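Side-chain contacts in twin-arginine translocation pathway signal (Rhodoferax ferrireducens, PDB 5IM2), which probably serves as a periplasmic solute-binding protein of a TRAP (tripartite ATP-independent periplasmic) transporter and holds a copurified benzoate in its cleft: residues N66-W71 / I111-P116; N62-M67 / A87-Q92; W146-T151 / R351-T356; I126-F129 / F133-T136. One frame throughout, in Å; residues are numbered along the deposited sequence.

Interactions 1 and 2 work as one region: both use helix 62-78, both pack it on the same five-stranded sheet, and their centres lie about 7 Å apart. Interaction 1 lies nearer to the ligand, since I115, at the end of its second segment, lines the benzoate pocket; the side chain of W64 in interaction 2 is about 10 Å from benzoate. Interactions 3 and 4 form a second cluster, with centres about 11 Å apart, where the rings of Y148 and F129 meet. The clusters are separate, interactions 1 and 3 being about 23 Å apart between centres, yet P116 touches I126 and so brings interaction 1 against interaction 4.

Interaction 1: residues N66-W71 / I111-P116; sequences NMHKVW and IIWTIP. With BEZ (benzoic acid), chain B.
H68 drives the edge of its imidazole into the face of W113, and this is where helix 66-71 packs most tightly on strand 111-114. The rings form a T-shaped pair, their planes at 73° and the imidazole and pyrrole-ring centroids 4.4 Å apart. NE2 of H68 lies 3.2 Å from CD2 of W113, above the indole but shifted toward its rim. With CG anti to the carbonyl carbon (chi1 -68°), the H68 ring reaches across to the strand. The flanks are looser, though also buried. On one, CE of M67, on a flexible chain bent at chi3, comes within 4.2 Å of CZ2 of W113. On the other, CH2 of W71 meets CD1 of I111 at 4.0 Å, a methyl approaching the indole edge. The ligand side lies just past the end of the strand: CD1 of I115 is 3.5 Å from O2 of benzoate. Tryptophan suits its place because NE1 binds OE1 of Q166 while the broad ring offers a face to H68 and turns its edge toward C3 of benzoate. Chemically, the electron-rich indole receives the imidazole edge; a proton on NE2, if present, would probably strengthen that pairing.

Interaction 2: residues N62-M67 / A87-Q92; sequences NVWQNM and AYPAMQ
A87 presses its methyl against the indole of W64, CB lying 3.6 Å from CH2, and so begins the contact between helix 62-67 and the end of strand 83-88. The small alanine lets the indole come close to the strand's backbone. At Y88 that backbone takes over: its N sits near the indole plane, 3.9 Å from CH2 of W64, while CB points away from the helix and backbone bonds to F53 and T55 tie the residue to the neighbouring strand. P89 carries the main packing. Its CB stands directly over the six-membered ring of W64, 3.6 Å from the centroid and only 5° off the normal, a clear CH-pi contact. CD of P89 extends the overlap toward CH2, at 3.7 Å. The indole reaches these residues because CG is anti to the backbone N (chi1 -176°), which carries it outward from the helix. Beyond P89 the chain turns through A90 and M91, both in left-handed conformations, and N of Q92 returns to O of P89 at 2.9 Å. The contact packs helix 62-78 on strand 83-88 within the beta-alpha-beta unit that starts with strand 49-55. No hydrogen bond crosses between the segments, so the join rests on dispersion and on the C-H groups of proline CB facing an electron-rich aromatic ring.

Interaction 3: residues W146-T151 / R351-T356; sequences WEYMQT and RQLLTT
Y148 projects from helix 138-152 to L353 of helix 350-367, making a helix-helix contact that binds the last helix of the modelled chain to the body of this DctP-family fold. The two side chains cross at about a right angle. The tyrosine extends its ring toward the second helix because CG lies trans to the main-chain nitrogen (chi1 176°), and it presents an edge: CE2 lies 3.4 Å from the carbonyl oxygen of L353, which is near the ring plane. Such an approach suits an aromatic C-H, whose hydrogen is slightly positive, although no hydrogen bond is formed across the segments. Further out, the phenol oxygen runs against the aliphatic part of L353, OH standing 3.4 Å from CB. Both leucine methyls lie near the hydroxyl, and CD2 also comes within 4.0 Å of CZ of Y148. A tyrosine is well placed because its ring packs with leucine while its buried hydroxyl is satisfied by the main-chain oxygen of R125. T356 adds a small methyl, CG2, 4.2 Å from CD2 of Y148 and oblique to the ring. W339 of helix 334-345 packs on both Y148 and L353, making the contact a three-helix junction. Q352 and T151 bond within their own helices, whereas E147 reaches across to K363 and H364 of helix 350-367. NE2 of Q352, with its partner in the amide plane, gives a hydrogen bond to OG1 of T356. On the first helix, OG1 and N of T151 reach O of E147 from opposite faces of its carbonyl plane, the hydroxyl bond measuring 2.8 Å.

Interaction 4: residues I126-F129 / F133-T136; sequences IEVF and FMMT
F129 and M134 meet through the phenylalanine's backbone, since its ring is turned away: the ring packs edge-to-face with Y148 and also touches I361. The other phenyl group, F133, likewise looks elsewhere and forms a cation-pi pair with K329. What remains between the segments is a methionine folded against carbonyl oxygens. M134 bends at chi2 (-69°) and chi3 (-67°), and this hook brings both CG and CE close to O of V128. CG lies 3.5 Å from that oxygen, and CE lies 3.6 Å from it. CB makes a longer approach to O of F129, at 4.1 Å. The methyl end also packs on valine, with CE 4.3 Å from CG2 of V128. Methionine suits the place because its unbranched, flexible chain can wrap round a backbone turn, while compact V128 presents a branched apolar surface. The first segment is a 3-10 turn, held by a weak hydrogen bond from N of F129 to O of I126. Both segments belong to the connection between strand 111-114 and helix 138-152. There V128 packs against Y148 of helix 138-152, W339 of helix 334-345 and L354 of helix 350-367, so the folded connection lies among three helices.

Interaction 1: residues N66-W71 / I111-P116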
loop_
_atom_site.group_PDB
_atom_site.type_symbol
_atom_site.label_atom_id
_atom_site.label_comp_id
_atom_site.label_asym_id
_atom_site.label_seq_id
_atom_site.Cartn_x
_atom_site.Cartn_y
_atom_site.Cartn_z
ATOM N N ASN A 66 4.471 7.481 -12.665
ATOM C CA ASN A 66 4.994 8.573 -11.852
ATOM C C ASN A 66 5.825 8.133 -10.670
ATOM O O ASN A 66 6.441 8.995 -10.020
ATOM C CB ASN A 66 3.839 9.433 -11.328
ATOM C CG ASN A 66 3.060 10.071 -12.436
ATOM O OD1 ASN A 66 3.641 10.581 -13.411
ATOM N ND2 ASN A 66 1.743 10.035 -12.324
ATOM N N MET A 67 5.871 6.834 -10.376
ATOM C CA MET A 67 6.740 6.315 -9.327
ATOM C C MET A 67 7.775 5.356 -9.881
ATOM O O MET A 67 8.975 5.644 -9.810
ATOM C CB MET A 67 5.893 5.636 -8.235
ATOM C CG MET A 67 4.984 6.633 -7.561
ATOM S SD MET A 67 3.601 5.915 -6.655
ATOM C CE MET A 67 4.475 4.834 -5.551
ATOM N N HIS A 68 7.343 4.248 -10.492
ATOM C CA HIS A 68 8.280 3.230 -10.960
ATOM C C HIS A 68 9.184 3.732 -12.083
ATOM O O HIS A 68 10.409 3.627 -11.984
ATOM C CB HIS A 68 7.509 2.002 -11.391
ATOM C CG HIS A 68 6.861 1.327 -10.234
ATOM N ND1 HIS A 68 6.076 0.198 -10.354
ATOM C CD2 HIS A 68 6.911 1.624 -8.914
ATOM C CE1 HIS A 68 5.649 -0.155 -9.153
ATOM N NE2 HIS A 68 6.152 0.683 -8.264
ATOM N N LYS A 69 8.605 4.255 -13.173
ATOM C CA LYS A 69 9.427 4.754 -14.277
ATOM C C LYS A 69 10.307 5.906 -13.837
ATOM O O LYS A 69 11.452 6.037 -14.290
ATOM C CB LYS A 69 8.552 5.192 -15.450
ATOM C CG LYS A 69 7.991 4.005 -16.251
ATOM C CD LYS A 69 7.149 4.455 -17.417
ATOM C CE LYS A 69 7.969 5.092 -18.493
ATOM N NZ LYS A 69 7.146 5.239 -19.724
ATOM N N VAL A 70 9.786 6.758 -12.973
ATOM C CA VAL A 70 10.559 7.893 -12.497
ATOM C C VAL A 70 11.751 7.427 -11.670
ATOM O O VAL A 70 12.865 7.943 -11.817
ATOM C CB VAL A 70 9.637 8.840 -11.714
ATOM C CG1 VAL A 70 10.423 9.934 -11.044
ATOM C CG2 VAL A 70 8.601 9.433 -12.658
ATOM N N TRP A 71 11.538 6.453 -10.788
ATOM C CA TRP A 71 12.631 5.984 -9.946
ATOM C C TRP A 71 13.709 5.314 -10.780
ATOM O O TRP A 71 14.898 5.589 -10.607
ATOM C CB TRP A 71 12.086 5.030 -8.875
ATOM C CG TRP A 71 13.142 4.504 -7.888
ATOM C CD1 TRP A 71 13.525 5.092 -6.713
ATOM C CD2 TRP A 71 13.927 3.310 -8.007
ATOM N NE1 TRP A 71 14.483 4.325 -6.094
ATOM C CE2 TRP A 71 14.749 3.234 -6.873
ATOM C CE3 TRP A 71 14.007 2.292 -8.959
ATOM C CZ2 TRP A 71 15.655 2.194 -6.678
ATOM C CZ3 TRP A 71 14.901 1.257 -8.755
ATOM C CH2 TRP A 71 15.701 1.215 -7.630
ATOM N N ILE A 111 14.437 -6.619 -8.740
ATOM C CA ILE A 111 13.713 -5.650 -7.921
ATOM C C ILE A 111 12.220 -5.837 -8.127
ATOM O O ILE A 111 11.752 -5.987 -9.262
ATOM C CB ILE A 111 14.110 -4.189 -8.256
ATOM C CG1 ILE A 111 15.592 -3.971 -7.984
ATOM C CG2 ILE A 111 13.245 -3.215 -7.479
ATOM C CD1 ILE A 111 16.100 -2.669 -8.599
ATOM N N ILE A 112 11.468 -5.833 -7.023
ATOM C CA ILE A 112 10.013 -5.891 -7.060
ATOM C C ILE A 112 9.430 -4.766 -6.208
ATOM O O ILE A 112 10.080 -4.229 -5.304
ATOM C CB ILE A 112 9.471 -7.282 -6.617
ATOM C CG1 ILE A 112 9.856 -7.630 -5.189
ATOM C CG2 ILE A 112 10.023 -8.325 -7.547
ATOM C CD1 ILE A 112 8.857 -7.234 -4.154
ATOM N N TRP A 113 8.174 -4.402 -6.522
ATOM C CA TRP A 113 7.356 -3.513 -5.704
ATOM C C TRP A 113 6.040 -4.237 -5.469
ATOM O O TRP A 113 5.360 -4.620 -6.439
ATOM C CB TRP A 113 7.124 -2.164 -6.401
ATOM C CG TRP A 113 6.366 -1.110 -5.654
ATOM C CD1 TRP A 113 6.886 -0.175 -4.801
ATOM C CD2 TRP A 113 4.972 -0.824 -5.762
ATOM N NE1 TRP A 113 5.883 0.663 -4.350
ATOM C CE2 TRP A 113 4.711 0.305 -4.949
ATOM C CE3 TRP A 113 3.913 -1.404 -6.471
ATOM C CZ2 TRP A 113 3.442 0.851 -4.806
ATOM C CZ3 TRP A 113 2.658 -0.864 -6.326
ATOM C CH2 TRP A 113 2.434 0.261 -5.519
ATOM N N THR A 114 5.725 -4.490 -4.208
ATOM C CA THR A 114 4.556 -5.294 -3.857
ATOM C C THR A 114 3.960 -4.822 -2.536
ATOM O O THR A 114 4.547 -4.012 -1.816
ATOM C CB THR A 114 4.915 -6.791 -3.784
ATOM O OG1 THR A 114 3.718 -7.584 -3.845
ATOM C CG2 THR A 114 5.691 -7.115 -2.478
ATOM N N ILE A 115 2.771 -5.334 -2.233
ATOM C CA ILE A 115 2.164 -5.215 -0.910
ATOM C C ILE A 115 2.574 -6.438 -0.084
ATOM O O ILE A 115 2.201 -7.573 -0.453
ATOM C CB ILE A 115 0.636 -5.106 -1.020
ATOM C CG1 ILE A 115 0.259 -3.785 -1.710
ATOM C CG2 ILE A 115 -0.036 -5.223 0.345
ATOM C CD1 ILE A 115 -1.236 -3.453 -1.835
ATOM N N PRO A 116 3.331 -6.264 1.024
ATOM C CA PRO A 116 3.678 -7.422 1.868
ATOM C C PRO A 116 2.481 -8.287 2.247
ATOM O O PRO A 116 2.593 -9.509 2.160
ATOM C CB PRO A 116 4.342 -6.769 3.090
ATOM C CG PRO A 116 4.929 -5.476 2.520
ATOM C CD PRO A 116 3.901 -5.009 1.546
HETATM C C BEZ B . -4.453 -2.373 -3.441
HETATM O O1 BEZ B . -5.410 -2.011 -2.696
HETATM O O2 BEZ B . -4.246 -3.595 -3.625
HETATM C C1 BEZ B . -3.602 -1.344 -4.121
HETATM C C2 BEZ B . -2.540 -1.747 -4.926
HETATM C C3 BEZ B . -1.781 -0.772 -5.575
HETATM C C4 BEZ B . -2.075 0.568 -5.390
HETATM C C5 BEZ B . -3.114 0.964 -4.570
HETATM C C6 BEZ B . -3.888 -0.007 -3.926
#

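Interaction 2: residues N62-M67 / A87-Q92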
loop_
_atom_site.group_PDB
_atom_site.type_symbol
_atom_site.label_atom_id
_atom_site.label_comp_id
_atom_site.label_asym_id
_atom_site.label_seq_id
_atom_site.Cartn_x
_atom_site.Cartn_y
_atom_site.Cartn_z
ATOM N N ASN A 62 -0.926 5.548 -12.396
ATOM C CA ASN A 62 -0.167 6.568 -11.677
ATOM C C ASN A 62 1.116 5.988 -11.090
ATOM O O ASN A 62 2.178 6.603 -11.177
ATOM C CB ASN A 62 -1.044 7.177 -10.562
ATOM C CG ASN A 62 -0.273 8.091 -9.629
ATOM O OD1 ASN A 62 0.422 9.013 -10.075
ATOM N ND2 ASN A 62 -0.419 7.868 -8.320
ATOM N N VAL A 63 1.047 4.813 -10.470
ATOM C CA VAL A 63 2.256 4.224 -9.886
ATOM C C VAL A 63 3.319 3.964 -10.944
ATOM O O VAL A 63 4.484 4.351 -10.784
ATOM C CB VAL A 63 1.934 2.935 -9.122
ATOM C CG1 VAL A 63 3.227 2.263 -8.733
ATOM C CG2 VAL A 63 1.117 3.244 -7.891
ATOM N N TRP A 64 2.975 3.223 -12.004
ATOM C CA TRP A 64 4.004 2.902 -12.987
ATOM C C TRP A 64 4.597 4.168 -13.582
ATOM O O TRP A 64 5.823 4.310 -13.665
ATOM C CB TRP A 64 3.433 2.012 -14.082
ATOM C CG TRP A 64 4.440 1.531 -15.107
ATOM C CD1 TRP A 64 4.550 1.955 -16.392
ATOM C CD2 TRP A 64 5.402 0.472 -14.955
ATOM N NE1 TRP A 64 5.541 1.268 -17.033
ATOM C CE2 TRP A 64 6.076 0.347 -16.174
ATOM C CE3 TRP A 64 5.764 -0.366 -13.895
ATOM C CZ2 TRP A 64 7.094 -0.584 -16.379
ATOM C CZ3 TRP A 64 6.771 -1.292 -14.102
ATOM C CH2 TRP A 64 7.421 -1.396 -15.326
ATOM N N GLN A 65 3.734 5.100 -14.010
ATOM C CA GLN A 65 4.185 6.263 -14.767
ATOM C C GLN A 65 4.944 7.250 -13.891
ATOM O O GLN A 65 5.957 7.823 -14.321
ATOM C CB GLN A 65 2.989 6.963 -15.425
ATOM C CG GLN A 65 2.264 6.176 -16.483
ATOM C CD GLN A 65 3.048 6.037 -17.748
ATOM O OE1 GLN A 65 3.825 6.922 -18.105
ATOM N NE2 GLN A 65 2.859 4.913 -18.448
ATOM N N ASN A 66 4.471 7.481 -12.665
ATOM C CA ASN A 66 4.994 8.573 -11.852
ATOM C C ASN A 66 5.825 8.133 -10.670
ATOM O O ASN A 66 6.441 8.995 -10.020
ATOM C CB ASN A 66 3.839 9.433 -11.328
ATOM C CG ASN A 66 3.060 10.071 -12.436
ATOM O OD1 ASN A 66 3.641 10.581 -13.411
ATOM N ND2 ASN A 66 1.743 10.035 -12.324
ATOM N N MET A 67 5.871 6.834 -10.376
ATOM C CA MET A 67 6.740 6.315 -9.327
ATOM C C MET A 67 7.775 5.356 -9.881
ATOM O O MET A 67 8.975 5.644 -9.810
ATOM C CB MET A 67 5.893 5.636 -8.235
ATOM C CG MET A 67 4.984 6.633 -7.561
ATOM S SD MET A 67 3.601 5.915 -6.655
ATOM C CE MET A 67 4.475 4.834 -5.551
ATOM N N ALA A 87 12.245 -3.747 -17.384
ATOM C CA ALA A 87 11.139 -3.536 -16.469
ATOM C C ALA A 87 9.898 -4.248 -16.989
ATOM O O ALA A 87 9.592 -4.181 -18.174
ATOM C CB ALA A 87 10.854 -2.050 -16.301
ATOM N N TYR A 88 9.143 -4.845 -16.077
ATOM C CA TYR A 88 7.980 -5.656 -16.443
ATOM C C TYR A 88 6.785 -5.298 -15.568
ATOM O O TYR A 88 6.780 -5.630 -14.362
ATOM C CB TYR A 88 8.323 -7.126 -16.323
ATOM C CG TYR A 88 9.443 -7.508 -17.254
ATOM C CD1 TYR A 88 9.209 -7.678 -18.607
ATOM C CD2 TYR A 88 10.732 -7.664 -16.788
ATOM C CE1 TYR A 88 10.230 -8.028 -19.471
ATOM C CE2 TYR A 88 11.759 -8.025 -17.648
ATOM C CZ TYR A 88 11.500 -8.188 -18.992
ATOM O OH TYR A 88 12.500 -8.533 -19.891
ATOM N N PRO A 89 5.799 -4.576 -16.089
ATOM C CA PRO A 89 4.569 -4.324 -15.340
ATOM C C PRO A 89 3.589 -5.493 -15.488
ATOM O O PRO A 89 3.855 -6.456 -16.183
ATOM C CB PRO A 89 4.032 -3.062 -15.995
ATOM C CG PRO A 89 4.439 -3.231 -17.457
ATOM C CD PRO A 89 5.749 -3.991 -17.449
ATOM N N ALA A 90 2.435 -5.374 -14.810
ATOM C CA ALA A 90 1.254 -6.197 -15.113
ATOM C C ALA A 90 1.555 -7.698 -15.008
ATOM O O ALA A 90 1.048 -8.532 -15.786
ATOM C CB ALA A 90 0.719 -5.833 -16.489
ATOM N N MET A 91 2.414 -8.042 -14.051
ATOM C CA MET A 91 2.888 -9.420 -13.841
ATOM C C MET A 91 3.306 -10.105 -15.140
ATOM O O MET A 91 3.106 -11.303 -15.319
ATOM C CB MET A 91 1.820 -10.255 -13.129
ATOM C CG MET A 91 1.486 -9.766 -11.734
ATOM S SD MET A 91 2.894 -9.645 -10.608
ATOM C CE MET A 91 3.569 -11.276 -10.611
ATOM N N GLN A 92 3.965 -9.366 -16.042
ATOM C CA GLN A 92 4.235 -9.912 -17.373
ATOM C C GLN A 92 5.202 -11.079 -17.356
ATOM O O GLN A 92 5.243 -11.843 -18.325
ATOM C CB GLN A 92 4.817 -8.839 -18.286
ATOM C CG GLN A 92 3.757 -7.966 -18.863
ATOM C CD GLN A 92 4.327 -6.757 -19.494
ATOM O OE1 GLN A 92 5.559 -6.571 -19.546
ATOM N NE2 GLN A 92 3.457 -5.909 -19.988
#

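Interaction 3: residues W146-T151 / R351-T356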
loop_
_atom_site.group_PDB
_atom_site.type_symbol
_atom_site.label_atom_id
_atom_site.label_comp_id
_atom_site.label_asym_id
_atom_site.label_seq_id
_atom_site.Cartn_x
_atom_site.Cartn_y
_atom_site.Cartn_z
ATOM N N TRP A 146 9.498 3.432 7.145
ATOM C CA TRP A 146 10.917 3.145 6.942
ATOM C C TRP A 146 11.657 3.036 8.279
ATOM O O TRP A 146 12.337 2.028 8.561
ATOM C CB TRP A 146 11.582 4.214 6.065
ATOM C CG TRP A 146 13.055 3.942 6.011
ATOM C CD1 TRP A 146 14.041 4.492 6.811
ATOM C CD2 TRP A 146 13.719 3.006 5.160
ATOM N NE1 TRP A 146 15.265 3.965 6.483
ATOM C CE2 TRP A 146 15.097 3.041 5.483
ATOM C CE3 TRP A 146 13.294 2.158 4.136
ATOM C CZ2 TRP A 146 16.022 2.251 4.842
ATOM C CZ3 TRP A 146 14.231 1.373 3.495
ATOM C CH2 TRP A 146 15.573 1.434 3.839
ATOM N N GLU A 147 11.518 4.063 9.118
ATOM C CA GLU A 147 12.243 4.110 10.384
ATOM C C GLU A 147 11.806 2.995 11.325
ATOM O O GLU A 147 12.643 2.359 11.976
ATOM C CB GLU A 147 12.069 5.472 11.052
ATOM C CG GLU A 147 12.841 5.557 12.356
ATOM C CD GLU A 147 12.919 6.955 12.973
ATOM O OE1 GLU A 147 12.493 7.950 12.355
ATOM O OE2 GLU A 147 13.426 7.045 14.104
ATOM N N TYR A 148 10.508 2.712 11.370
ATOM C CA TYR A 148 9.996 1.588 12.160
ATOM C C TYR A 148 10.655 0.262 11.771
ATOM O O TYR A 148 11.106 -0.507 12.628
ATOM C CB TYR A 148 8.478 1.514 11.977
ATOM C CG TYR A 148 7.735 0.357 12.622
ATOM C CD1 TYR A 148 7.572 -0.830 11.930
ATOM C CD2 TYR A 148 7.148 0.477 13.860
ATOM C CE1 TYR A 148 6.860 -1.912 12.470
ATOM C CE2 TYR A 148 6.417 -0.597 14.420
ATOM C CZ TYR A 148 6.268 -1.780 13.690
ATOM O OH TYR A 148 5.545 -2.853 14.166
ATOM N N MET A 149 10.679 -0.064 10.484
ATOM C CA MET A 149 11.214 -1.371 10.125
ATOM C C MET A 149 12.711 -1.424 10.394
ATOM O O MET A 149 13.236 -2.446 10.853
ATOM C CB MET A 149 10.900 -1.695 8.665
ATOM C CG MET A 149 9.410 -1.832 8.408
ATOM S SD MET A 149 8.523 -3.059 9.453
ATOM C CE MET A 149 9.289 -4.600 8.970
ATOM N N GLN A 150 13.402 -0.309 10.154
ATOM C CA GLN A 150 14.847 -0.274 10.301
ATOM C C GLN A 150 15.257 -0.454 11.746
ATOM O O GLN A 150 16.285 -1.073 12.029
ATOM C CB GLN A 150 15.387 1.056 9.781
ATOM C CG GLN A 150 15.651 1.069 8.315
ATOM C CD GLN A 150 16.881 0.277 7.952
ATOM O OE1 GLN A 150 16.789 -0.871 7.513
ATOM N NE2 GLN A 150 18.047 0.888 8.132
ATOM N N THR A 151 14.491 0.109 12.672
ATOM C CA THR A 151 14.913 0.155 14.066
ATOM C C THR A 151 14.257 -0.925 14.905
ATOM O O THR A 151 14.888 -1.448 15.823
ATOM C CB THR A 151 14.624 1.533 14.674
ATOM O OG1 THR A 151 13.217 1.798 14.657
ATOM C CG2 THR A 151 15.330 2.609 13.884
ATOM N N ARG A 351 2.772 -4.158 22.271
ATOM C CA ARG A 351 2.524 -2.833 22.832
ATOM C C ARG A 351 3.620 -1.848 22.453
ATOM O O ARG A 351 3.330 -0.708 22.075
ATOM C CB ARG A 351 2.418 -2.947 24.361
ATOM C CG ARG A 351 2.246 -1.621 25.084
ATOM C CD ARG A 351 1.072 -0.850 24.518
ATOM N NE ARG A 351 -0.101 -1.708 24.339
ATOM C CZ ARG A 351 -1.148 -1.404 23.577
ATOM N NH1 ARG A 351 -1.177 -0.260 22.907
ATOM N NH2 ARG A 351 -2.167 -2.249 23.479
ATOM N N GLN A 352 4.894 -2.273 22.522
ATOM C CA GLN A 352 5.973 -1.376 22.113
ATOM C C GLN A 352 5.860 -1.029 20.638
ATOM O O GLN A 352 6.084 0.121 20.253
ATOM C CB GLN A 352 7.341 -1.991 22.402
ATOM C CG GLN A 352 8.539 -1.085 22.048
ATOM C CD GLN A 352 8.591 0.162 22.891
ATOM O OE1 GLN A 352 8.672 0.095 24.133
ATOM N NE2 GLN A 352 8.530 1.328 22.227
ATOM N N LEU A 353 5.526 -2.011 19.785
ATOM C CA LEU A 353 5.491 -1.731 18.352
ATOM C C LEU A 353 4.419 -0.704 18.012
ATOM O O LEU A 353 4.628 0.182 17.172
ATOM C CB LEU A 353 5.262 -3.021 17.570
ATOM C CG LEU A 353 6.423 -4.030 17.648
ATOM C CD1 LEU A 353 5.963 -5.315 17.044
ATOM C CD2 LEU A 353 7.731 -3.515 16.943
ATOM N N LEU A 354 3.256 -0.813 18.645
ATOM C CA LEU A 354 2.177 0.121 18.342
ATOM C C LEU A 354 2.485 1.514 18.880
ATOM O O LEU A 354 2.216 2.523 18.208
ATOM C CB LEU A 354 0.868 -0.408 18.909
ATOM C CG LEU A 354 -0.355 0.503 18.752
ATOM C CD1 LEU A 354 -0.700 0.715 17.299
ATOM C CD2 LEU A 354 -1.545 -0.082 19.478
ATOM N N THR A 355 3.062 1.571 20.080
ATOM C CA THR A 355 3.500 2.827 20.685
ATOM C C THR A 355 4.536 3.518 19.803
ATOM O O THR A 355 4.436 4.727 19.523
ATOM C CB THR A 355 4.043 2.540 22.097
ATOM O OG1 THR A 355 2.993 1.999 22.899
ATOM C CG2 THR A 355 4.545 3.788 22.786
ATOM N N THR A 356 5.522 2.758 19.327
ATOM C CA THR A 356 6.530 3.349 18.468
ATOM C C THR A 356 5.893 3.841 17.176
ATOM O O THR A 356 6.216 4.944 16.708
ATOM C CB THR A 356 7.646 2.322 18.218
ATOM O OG1 THR A 356 8.405 2.117 19.437
ATOM C CG2 THR A 356 8.565 2.726 17.114
#

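Interaction 4: residues I126-F129 / F133-T136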
loop_
_atom_site.group_PDB
_atom_site.type_symbol
_atom_site.label_atom_id
_atom_site.label_comp_id
_atom_site.label_asym_id
_atom_site.label_seq_id
_atom_site.Cartn_x
_atom_site.Cartn_y
_atom_site.Cartn_z
ATOM N N ILE A 126 4.977 -5.158 10.027
ATOM C CA ILE A 126 4.743 -3.956 9.242
ATOM C C ILE A 126 3.257 -3.614 9.184
ATOM O O ILE A 126 2.876 -2.479 8.851
ATOM C CB ILE A 126 5.334 -4.112 7.829
ATOM C CG1 ILE A 126 5.377 -2.751 7.154
ATOM C CG2 ILE A 126 4.556 -5.096 6.993
ATOM C CD1 ILE A 126 5.917 -2.794 5.711
ATOM N N GLU A 127 2.401 -4.583 9.524
ATOM C CA GLU A 127 0.955 -4.412 9.475
ATOM C C GLU A 127 0.423 -3.353 10.435
ATOM O O GLU A 127 -0.744 -2.980 10.321
ATOM C CB GLU A 127 0.234 -5.717 9.830
ATOM C CG GLU A 127 0.349 -6.878 8.903
ATOM C CD GLU A 127 -0.387 -8.110 9.477
ATOM O OE1 GLU A 127 -0.569 -8.221 10.735
ATOM O OE2 GLU A 127 -0.782 -8.974 8.680
ATOM N N VAL A 128 1.235 -2.871 11.378
ATOM C CA VAL A 128 0.787 -1.852 12.314
ATOM C C VAL A 128 0.270 -0.629 11.549
ATOM O O VAL A 128 -0.625 0.090 12.016
ATOM C CB VAL A 128 1.940 -1.512 13.284
ATOM C CG1 VAL A 128 3.076 -0.784 12.577
ATOM C CG2 VAL A 128 1.414 -0.745 14.485
ATOM N N PHE A 129 0.824 -0.370 10.371
ATOM C CA PHE A 129 0.456 0.828 9.607
ATOM C C PHE A 129 -0.853 0.685 8.864
ATOM O O PHE A 129 -1.394 1.695 8.374
ATOM C CB PHE A 129 1.587 1.180 8.637
ATOM C CG PHE A 129 2.788 1.690 9.348
ATOM C CD1 PHE A 129 2.819 2.986 9.840
ATOM C CD2 PHE A 129 3.853 0.843 9.653
ATOM C CE1 PHE A 129 3.885 3.428 10.566
ATOM C CE2 PHE A 129 4.933 1.287 10.380
ATOM C CZ PHE A 129 4.949 2.567 10.850
ATOM N N PHE A 133 -7.231 4.001 11.325
ATOM C CA PHE A 133 -6.992 5.399 11.730
ATOM C C PHE A 133 -5.586 5.585 12.321
ATOM O O PHE A 133 -5.405 6.108 13.434
ATOM C CB PHE A 133 -8.092 5.861 12.688
ATOM C CG PHE A 133 -9.456 5.845 12.053
ATOM C CD1 PHE A 133 -9.834 6.853 11.205
ATOM C CD2 PHE A 133 -10.334 4.801 12.264
ATOM C CE1 PHE A 133 -11.043 6.848 10.591
ATOM C CE2 PHE A 133 -11.560 4.788 11.653
ATOM C CZ PHE A 133 -11.936 5.824 10.822
ATOM N N MET A 134 -4.580 5.114 11.569
ATOM C CA MET A 134 -3.160 5.290 11.902
ATOM C C MET A 134 -2.501 6.433 11.140
ATOM O O MET A 134 -1.688 7.173 11.717
ATOM C CB MET A 134 -2.371 4.010 11.621
ATOM C CG MET A 134 -2.656 2.855 12.528
ATOM S SD MET A 134 -2.053 3.137 14.208
ATOM C CE MET A 134 -0.315 3.150 13.934
ATOM N N MET A 135 -2.836 6.611 9.873
ATOM C CA MET A 135 -2.063 7.499 9.009
ATOM C C MET A 135 -2.489 8.948 9.153
ATOM O O MET A 135 -3.658 9.265 9.333
ATOM C CB MET A 135 -2.221 7.065 7.549
ATOM C CG MET A 135 -1.596 8.017 6.544
ATOM S SD MET A 135 -1.769 7.503 4.824
ATOM C CE MET A 135 -3.437 7.119 4.801
ATOM N N THR A 136 -1.510 9.844 9.026
ATOM C CA THR A 136 -1.787 11.259 8.833
ATOM C C THR A 136 -1.827 11.530 7.321
ATOM O O THR A 136 -2.906 11.494 6.711
ATOM C CB THR A 136 -0.736 12.102 9.542
ATOM O OG1 THR A 136 0.559 11.682 9.132
ATOM C CG2 THR A 136 -0.818 11.915 11.033
#